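Local coordinates for sulfate transporter 4.1, chloroplastic (Arabidopsis thaliana, PDB 7LHV), which moves sulfate across the membrane together with protons, as a secondary active symporter of the SLC26/SulP family, at residues S262-I267 and Q431-A436; K272-A277 and Q282-A287; P151-S156 and S440-L445. All coordinates share one frame; numbering follows the deposited sequence.

Interaction 1 (S262-I267 and Q431-A436); sequences SLILVI and QCALAA
The methyl group of A436 is the main bump here, and it fills a shallow hollow between I264 and L265. I264 CG2 lies 3.6 Å from A436 CB and forms one wall of the hollow. L265 CB forms the other wall, 4.2 Å from A436 CB. The backbone N of L265 closes the floor. I264 reaches on with its second branch. Its CG1 stands anti to the carbonyl carbon (chi1 -71°), and the chain then runs out extended. This carries I264 CD1 to the methyl of A433, 3.7 Å from A433 CB. One isoleucine thus spans two alanines on successive turns of the other helix: CG2 meets A436 and CD1 meets A433. Both segments are membrane helices of the SLC26 transport domain. By analogy with other SLC26 transporters, helix 255-277 and helix 431-443 probably both belong to the gate domain. Their segment axes approach to 8.7 Å and run roughly parallel, at 36°. With alanine methyls at the points of contact, I264 and L265 pack directly against the helix. L265 sets CG anti to its backbone N (chi1 -179°), and L265 CD1 lies 3.6 Å from A436 O. The same leucine also touches I439 and S440 further along helix 431-443. F228 of helix 206-229 also packs on A435 and A436.

Interaction 2 (K272-A277 and Q282-A287); sequences KHVGKA and QFLRAA
A helical hairpin brings K272, V274 and G275, near the C-terminal end of helix 255-277, against Q282 in the turn and L284 and R285 in the first turn of helix 284-300. Four residues lie between the segments. G275 sits at the centre. Having no side chain, it lets the returning chain come close: G275 CA is 4.1 Å from Q282 CA. The L284 side chain sets out toward it, with L284 CB 4.5 Å from G275 CA. G275 O faces Q282 CA at 3.5 Å in a CH...O contact, with an angle of 138° at the hydrogen. On one flank V274 CG1 meets L284 CD1 at 4.0 Å, the two branches crossing at a slant. On the other flank K272 and R285 meet through their aliphatic parts. K272 CG lies 4.1 Å from R285 CG, and R285 CG is also 3.9 Å from K272 O. A bend at chi3 (74°) turns the end of K272 away from the hairpin, where its amine makes weak hydrogen bonds with S440 O and S443 OG. R285 NH1 forms a long, weak ion pair with E399 OE2. K276 NZ stands 5.8 Å from R285 NE, a like-charge pair without contact. No hydrogen bond crosses between the segments. Two consecutive membrane helices joined by a short turn form a helical hairpin, a common element of polytopic membrane proteins.

Interaction 3 (P151-S156 and S440-L445); sequences PVALVS and SAVSGL. With SO4 (sulfate ion), chain D.
A153 touches both V442 and L445 through its single methyl group, while its backbone N holds the sulfate ion. A153 CB is 3.8 Å from V442 CG1 and 4.2 Å from L445 CD1, so the two branched side chains cradle the methyl. V442 sets CG1 anti to the carbonyl carbon (chi1 -56°), which brings this branch to the alanine. The A153 N-H points almost straight at the anion: A153 N to sulfate O3 is 3.2 Å, with an angle of 171° at the hydrogen. V152 packs beside the same oxygen, its CB 3.8 Å from sulfate O3.

The next shell fixes the helix start that presents this N-H. V152 is the N-cap residue of helix 153-166. Its carbonyl oxygen takes two bonds from S156, arriving from opposite faces of the carbonyl plane. S156 OG lies 2.8 Å from V152 O and S156 N lies 3.1 Å from it. S156 OG is also hydrogen-bonded to Y385 OH, and P151 O to R393 NH2. On the other segment, L445 N bonds to V442 O at 3.1 Å, linking the two residues that meet the alanine. F212 and S216 of helix 206-229 pack on L154, and I220 on V442.

F391 N and S392 OG, at the start of helix 391-399, also hydrogen-bond the sulfate. This is consistent with the substrate site of SLC26 relatives, between the N-termini of two facing helices, and sulfate is the transported ion. The donors at A153, F391 and S392 are two backbone N-H groups and a hydroxyl, and the positive ends of the two helix dipoles probably stabilise the anion.

Overall arrangement
Helix 255-277 carries one segment of interaction 1 and one of interaction 2, and helix 431-443 carries segments of interactions 1 and 3. Interactions 1 and 2 have centres about 17 Å apart and do not touch. Interaction 3 meets both. L265 CD1 of interaction 1 packs 3.7 Å from S440 N. K272 NZ of interaction 2 approaches S440 O at 3.2 Å, a weak hydrogen bond. The sulfate lies at interaction 3, whose centre is about 15 Å from that of interaction 1 and about 17 Å from that of interaction 2. Helix 431-443 therefore runs from the packing at 262-267 toward V442, which meets A153, the residue that binds the sulfate. A bound S1P lies about 13 Å from the L445 side chain.

Interaction 1 (S262-I267 and Q431-A436)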
loop_
_atom_site.group_PDB
_atom_site.type_symbol
_atom_site.label_atom_id
_atom_site.label_comp_id
_atom_site.label_asym_id
_atom_site.label_seq_id
_atom_site.Cartn_x
_atom_site.Cartn_y
_atom_site.Cartn_z
ATOM N N SER A 262 37.666 14.695 -20.679
ATOM C CA SER A 262 38.402 13.790 -19.805
ATOM C C SER A 262 39.331 14.554 -18.871
ATOM O O SER A 262 39.388 14.266 -17.671
ATOM C CB SER A 262 39.188 12.780 -20.638
ATOM O OG SER A 262 39.936 11.911 -19.806
ATOM N N LEU A 263 40.060 15.543 -19.400
ATOM C CA LEU A 263 40.956 16.321 -18.551
ATOM C C LEU A 263 40.183 17.117 -17.507
ATOM O O LEU A 263 40.586 17.173 -16.337
ATOM C CB LEU A 263 41.825 17.250 -19.398
ATOM C CG LEU A 263 42.829 16.578 -20.332
ATOM C CD1 LEU A 263 43.515 17.615 -21.205
ATOM C CD2 LEU A 263 43.850 15.784 -19.537
ATOM N N ILE A 264 39.070 17.737 -17.904
ATOM C CA ILE A 264 38.292 18.516 -16.946
ATOM C C ILE A 264 37.730 17.613 -15.856
ATOM O O ILE A 264 37.766 17.954 -14.669
ATOM C CB ILE A 264 37.183 19.305 -17.667
ATOM C CG1 ILE A 264 37.792 20.446 -18.480
ATOM C CG2 ILE A 264 36.185 19.856 -16.667
ATOM C CD1 ILE A 264 36.805 21.150 -19.376
ATOM N N LEU A 265 37.210 16.443 -16.236
ATOM C CA LEU A 265 36.666 15.516 -15.251
ATOM C C LEU A 265 37.749 15.015 -14.305
ATOM O O LEU A 265 37.520 14.896 -13.096
ATOM C CB LEU A 265 35.983 14.348 -15.957
ATOM C CG LEU A 265 35.329 13.289 -15.074
ATOM C CD1 LEU A 265 34.237 13.906 -14.224
ATOM C CD2 LEU A 265 34.774 12.172 -15.933
ATOM N N VAL A 266 38.938 14.715 -14.837
ATOM C CA VAL A 266 40.037 14.258 -13.990
ATOM C C VAL A 266 40.428 15.343 -12.995
ATOM O O VAL A 266 40.626 15.069 -11.804
ATOM C CB VAL A 266 41.233 13.827 -14.859
ATOM C CG1 VAL A 266 42.513 13.823 -14.041
ATOM C CG2 VAL A 266 40.979 12.457 -15.459
ATOM N N ILE A 267 40.539 16.588 -13.461
ATOM C CA ILE A 267 40.904 17.684 -12.568
ATOM C C ILE A 267 39.843 17.872 -11.492
ATOM O O ILE A 267 40.161 18.056 -10.310
ATOM C CB ILE A 267 41.131 18.977 -13.373
ATOM C CG1 ILE A 267 42.388 18.853 -14.234
ATOM C CG2 ILE A 267 41.235 20.174 -12.442
ATOM C CD1 ILE A 267 43.659 18.682 -13.439
ATOM N N GLN A 431 30.537 23.100 -23.945
ATOM C CA GLN A 431 29.509 22.184 -23.463
ATOM C C GLN A 431 30.118 20.952 -22.810
ATOM O O GLN A 431 29.526 20.385 -21.882
ATOM C CB GLN A 431 28.586 21.779 -24.611
ATOM C CG GLN A 431 27.857 22.943 -25.249
ATOM C CD GLN A 431 27.040 22.527 -26.453
ATOM O OE1 GLN A 431 26.744 23.339 -27.326
ATOM N NE2 GLN A 431 26.663 21.257 -26.502
ATOM N N CYS A 432 31.287 20.516 -23.281
ATOM C CA CYS A 432 31.944 19.371 -22.661
ATOM C C CYS A 432 32.341 19.668 -21.223
ATOM O O CYS A 432 32.365 18.759 -20.389
ATOM C CB CYS A 432 33.165 18.956 -23.481
ATOM S SG CYS A 432 34.477 20.184 -23.539
ATOM N N ALA A 433 32.644 20.930 -20.905
ATOM C CA ALA A 433 32.928 21.293 -19.517
ATOM C C ALA A 433 31.706 21.091 -18.632
ATOM O O ALA A 433 31.813 20.550 -17.525
ATOM C CB ALA A 433 33.414 22.739 -19.442
ATOM N N LEU A 434 30.532 21.519 -19.099
ATOM C CA LEU A 434 29.309 21.308 -18.334
ATOM C C LEU A 434 28.991 19.823 -18.206
ATOM O O LEU A 434 28.526 19.365 -17.155
ATOM C CB LEU A 434 28.147 22.057 -18.984
ATOM C CG LEU A 434 28.337 23.560 -19.194
ATOM C CD1 LEU A 434 27.059 24.185 -19.716
ATOM C CD2 LEU A 434 28.776 24.234 -17.910
ATOM N N ALA A 435 29.233 19.055 -19.271
ATOM C CA ALA A 435 29.035 17.613 -19.189
ATOM C C ALA A 435 29.956 16.990 -18.147
ATOM O O ALA A 435 29.541 16.112 -17.384
ATOM C CB ALA A 435 29.264 16.972 -20.554
ATOM N N ALA A 436 31.214 17.433 -18.107
ATOM C CA ALA A 436 32.148 16.925 -17.110
ATOM C C ALA A 436 31.706 17.300 -15.703
ATOM O O ALA A 436 31.855 16.511 -14.767
ATOM C CB ALA A 436 33.554 17.452 -17.388
#

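Interaction 2 (K272-A277 and Q282-A287)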
loop_
_atom_site.group_PDB
_atom_site.type_symbol
_atom_site.label_atom_id
_atom_site.label_comp_id
_atom_site.label_asym_id
_atom_site.label_seq_id
_atom_site.Cartn_x
_atom_site.Cartn_y
_atom_site.Cartn_z
ATOM N N LYS A 272 38.182 17.309 -5.867
ATOM C CA LYS A 272 37.193 16.866 -4.890
ATOM C C LYS A 272 37.797 15.880 -3.899
ATOM O O LYS A 272 37.548 15.972 -2.690
ATOM C CB LYS A 272 35.994 16.247 -5.608
ATOM C CG LYS A 272 34.977 15.614 -4.681
ATOM C CD LYS A 272 33.704 15.250 -5.424
ATOM C CE LYS A 272 33.904 14.022 -6.293
ATOM N NZ LYS A 272 32.618 13.520 -6.850
ATOM N N HIS A 273 38.601 14.930 -4.389
ATOM C CA HIS A 273 39.224 13.960 -3.495
ATOM C C HIS A 273 40.216 14.624 -2.550
ATOM O O HIS A 273 40.282 14.272 -1.369
ATOM C CB HIS A 273 39.906 12.858 -4.304
ATOM C CG HIS A 273 38.995 11.729 -4.671
ATOM N ND1 HIS A 273 37.759 11.928 -5.246
ATOM C CD2 HIS A 273 39.138 10.390 -4.541
ATOM C CE1 HIS A 273 37.181 10.759 -5.457
ATOM N NE2 HIS A 273 37.997 9.809 -5.038
ATOM N N VAL A 274 40.997 15.585 -3.049
ATOM C CA VAL A 274 41.932 16.294 -2.179
ATOM C C VAL A 274 41.176 17.084 -1.120
ATOM O O VAL A 274 41.555 17.092 0.059
ATOM C CB VAL A 274 42.861 17.197 -3.011
ATOM C CG1 VAL A 274 43.581 18.190 -2.115
ATOM C CG2 VAL A 274 43.862 16.353 -3.778
ATOM N N GLY A 275 40.093 17.755 -1.517
ATOM C CA GLY A 275 39.311 18.511 -0.556
ATOM C C GLY A 275 38.689 17.637 0.517
ATOM O O GLY A 275 38.661 18.007 1.692
ATOM N N LYS A 276 38.176 16.470 0.126
ATOM C CA LYS A 276 37.556 15.584 1.107
ATOM C C LYS A 276 38.596 14.884 1.973
ATOM O O LYS A 276 38.307 14.533 3.123
ATOM C CB LYS A 276 36.666 14.562 0.399
ATOM C CG LYS A 276 35.871 13.673 1.340
ATOM C CD LYS A 276 35.062 12.641 0.578
ATOM C CE LYS A 276 33.867 13.285 -0.105
ATOM N NZ LYS A 276 32.993 12.278 -0.763
ATOM N N ALA A 277 39.807 14.681 1.450
ATOM C CA ALA A 277 40.847 14.018 2.233
ATOM C C ALA A 277 41.352 14.912 3.357
ATOM O O ALA A 277 41.529 14.453 4.491
ATOM C CB ALA A 277 41.999 13.599 1.321
ATOM N N GLN A 282 39.218 22.035 2.443
ATOM C CA GLN A 282 37.972 21.432 1.988
ATOM C C GLN A 282 37.142 22.362 1.115
ATOM O O GLN A 282 36.053 21.973 0.684
ATOM C CB GLN A 282 37.142 20.980 3.192
ATOM C CG GLN A 282 36.487 22.120 3.949
ATOM C CD GLN A 282 35.767 21.650 5.192
ATOM O OE1 GLN A 282 35.374 20.488 5.294
ATOM N NE2 GLN A 282 35.584 22.554 6.147
ATOM N N PHE A 283 37.622 23.574 0.844
ATOM C CA PHE A 283 36.888 24.488 -0.019
ATOM C C PHE A 283 37.006 24.120 -1.491
ATOM O O PHE A 283 36.200 24.592 -2.299
ATOM C CB PHE A 283 37.375 25.922 0.194
ATOM C CG PHE A 283 36.990 26.498 1.527
ATOM C CD1 PHE A 283 35.698 26.947 1.753
ATOM C CD2 PHE A 283 37.915 26.589 2.553
ATOM C CE1 PHE A 283 35.338 27.478 2.978
ATOM C CE2 PHE A 283 37.562 27.119 3.779
ATOM C CZ PHE A 283 36.271 27.563 3.992
ATOM N N LEU A 284 37.979 23.279 -1.849
ATOM C CA LEU A 284 38.163 22.900 -3.246
ATOM C C LEU A 284 36.921 22.238 -3.818
ATOM O O LEU A 284 36.618 22.413 -5.004
ATOM C CB LEU A 284 39.369 21.972 -3.382
ATOM C CG LEU A 284 40.726 22.588 -3.045
ATOM C CD1 LEU A 284 41.833 21.564 -3.214
ATOM C CD2 LEU A 284 40.987 23.809 -3.908
ATOM N N ARG A 285 36.183 21.486 -2.994
ATOM C CA ARG A 285 34.943 20.872 -3.457
ATOM C C ARG A 285 33.992 21.912 -4.028
ATOM O O ARG A 285 33.295 21.656 -5.016
ATOM C CB ARG A 285 34.265 20.117 -2.316
ATOM C CG ARG A 285 34.859 18.758 -2.014
ATOM C CD ARG A 285 34.086 18.089 -0.895
ATOM N NE ARG A 285 32.666 18.002 -1.212
ATOM C CZ ARG A 285 31.693 17.965 -0.313
ATOM N NH1 ARG A 285 31.951 18.011 0.985
ATOM N NH2 ARG A 285 30.431 17.880 -0.723
ATOM N N ALA A 286 33.941 23.093 -3.413
ATOM C CA ALA A 286 33.110 24.163 -3.945
ATOM C C ALA A 286 33.747 24.836 -5.147
ATOM O O ALA A 286 33.030 25.313 -6.035
ATOM C CB ALA A 286 32.830 25.196 -2.860
ATOM N N ALA A 287 35.076 24.896 -5.197
ATOM C CA ALA A 287 35.760 25.554 -6.299
ATOM C C ALA A 287 36.002 24.631 -7.484
ATOM O O ALA A 287 36.432 25.109 -8.539
ATOM C CB ALA A 287 37.092 26.134 -5.822
#

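Interaction 3 (P151-S156 and S440-L445)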
loop_
_atom_site.group_PDB
_atom_site.type_symbol
_atom_site.label_atom_id
_atom_site.label_comp_id
_atom_site.label_asym_id
_atom_site.label_seq_id
_atom_site.Cartn_x
_atom_site.Cartn_y
_atom_site.Cartn_z
ATOM N N PRO A 151 18.653 23.713 -8.584
ATOM C CA PRO A 151 18.637 22.512 -9.424
ATOM C C PRO A 151 19.435 21.383 -8.793
ATOM O O PRO A 151 20.473 21.604 -8.169
ATOM C CB PRO A 151 19.278 22.987 -10.733
ATOM C CG PRO A 151 19.178 24.465 -10.704
ATOM C CD PRO A 151 19.272 24.855 -9.271
ATOM N N VAL A 152 18.938 20.160 -8.966
ATOM C CA VAL A 152 19.640 18.959 -8.538
ATOM C C VAL A 152 19.640 17.975 -9.699
ATOM O O VAL A 152 18.882 18.113 -10.661
ATOM C CB VAL A 152 19.016 18.319 -7.281
ATOM C CG1 VAL A 152 19.005 19.309 -6.135
ATOM C CG2 VAL A 152 17.621 17.830 -7.571
ATOM N N ALA A 153 20.524 16.981 -9.609
ATOM C CA ALA A 153 20.686 16.041 -10.713
ATOM C C ALA A 153 19.426 15.212 -10.936
ATOM O O ALA A 153 18.988 15.033 -12.077
ATOM C CB ALA A 153 21.885 15.133 -10.451
ATOM N N LEU A 154 18.818 14.714 -9.859
ATOM C CA LEU A 154 17.695 13.793 -10.003
ATOM C C LEU A 154 16.454 14.502 -10.534
ATOM O O LEU A 154 15.776 13.996 -11.436
ATOM C CB LEU A 154 17.400 13.117 -8.666
ATOM C CG LEU A 154 16.359 12.001 -8.703
ATOM C CD1 LEU A 154 16.782 10.929 -9.681
ATOM C CD2 LEU A 154 16.166 11.415 -7.320
ATOM N N VAL A 155 16.130 15.669 -9.978
ATOM C CA VAL A 155 14.955 16.400 -10.438
ATOM C C VAL A 155 15.147 16.864 -11.875
ATOM O O VAL A 155 14.205 16.853 -12.674
ATOM C CB VAL A 155 14.647 17.570 -9.489
ATOM C CG1 VAL A 155 13.690 18.547 -10.133
ATOM C CG2 VAL A 155 14.066 17.046 -8.193
ATOM N N SER A 156 16.368 17.268 -12.231
ATOM C CA SER A 156 16.647 17.629 -13.617
ATOM C C SER A 156 16.465 16.435 -14.545
ATOM O O SER A 156 15.923 16.574 -15.647
ATOM C CB SER A 156 18.060 18.194 -13.740
ATOM O OG SER A 156 18.181 19.421 -13.044
ATOM N N SER A 440 30.908 14.579 -12.830
ATOM C CA SER A 440 31.550 14.636 -11.521
ATOM C C SER A 440 30.519 14.736 -10.404
ATOM O O SER A 440 30.686 14.130 -9.340
ATOM C CB SER A 440 32.517 15.816 -11.466
ATOM O OG SER A 440 33.036 15.991 -10.160
ATOM N N ALA A 441 29.454 15.505 -10.621
ATOM C CA ALA A 441 28.421 15.648 -9.601
ATOM C C ALA A 441 27.710 14.329 -9.339
ATOM O O ALA A 441 27.398 14.005 -8.188
ATOM C CB ALA A 441 27.418 16.721 -10.016
ATOM N N VAL A 442 27.431 13.557 -10.394
ATOM C CA VAL A 442 26.692 12.306 -10.225
ATOM C C VAL A 442 27.581 11.103 -9.947
ATOM O O VAL A 442 27.058 10.020 -9.646
ATOM C CB VAL A 442 25.818 11.999 -11.457
ATOM C CG1 VAL A 442 24.887 13.159 -11.737
ATOM C CG2 VAL A 442 26.688 11.694 -12.661
ATOM N N SER A 443 28.905 11.245 -10.044
ATOM C CA SER A 443 29.779 10.134 -9.685
ATOM C C SER A 443 29.651 9.780 -8.211
ATOM O O SER A 443 29.797 8.610 -7.840
ATOM C CB SER A 443 31.229 10.468 -10.024
ATOM O OG SER A 443 31.797 11.310 -9.039
ATOM N N GLY A 444 29.384 10.767 -7.360
ATOM C CA GLY A 444 29.171 10.503 -5.952
ATOM C C GLY A 444 27.809 9.951 -5.602
ATOM O O GLY A 444 27.599 9.538 -4.458
ATOM N N LEU A 445 26.877 9.938 -6.554
ATOM C CA LEU A 445 25.548 9.393 -6.325
ATOM C C LEU A 445 25.466 7.891 -6.557
ATOM O O LEU A 445 24.472 7.277 -6.159
ATOM C CB LEU A 445 24.524 10.098 -7.217
ATOM C CG LEU A 445 24.363 11.606 -7.042
ATOM C CD1 LEU A 445 23.249 12.126 -7.930
ATOM C CD2 LEU A 445 24.102 11.954 -5.589
HETATM S S SO4 D . 22.874 17.037 -5.881
HETATM O O1 SO4 D . 24.139 16.377 -5.585
HETATM O O2 SO4 D . 22.022 17.002 -4.700
HETATM O O3 SO4 D . 22.209 16.336 -6.972
HETATM O O4 SO4 D . 23.122 18.421 -6.271
#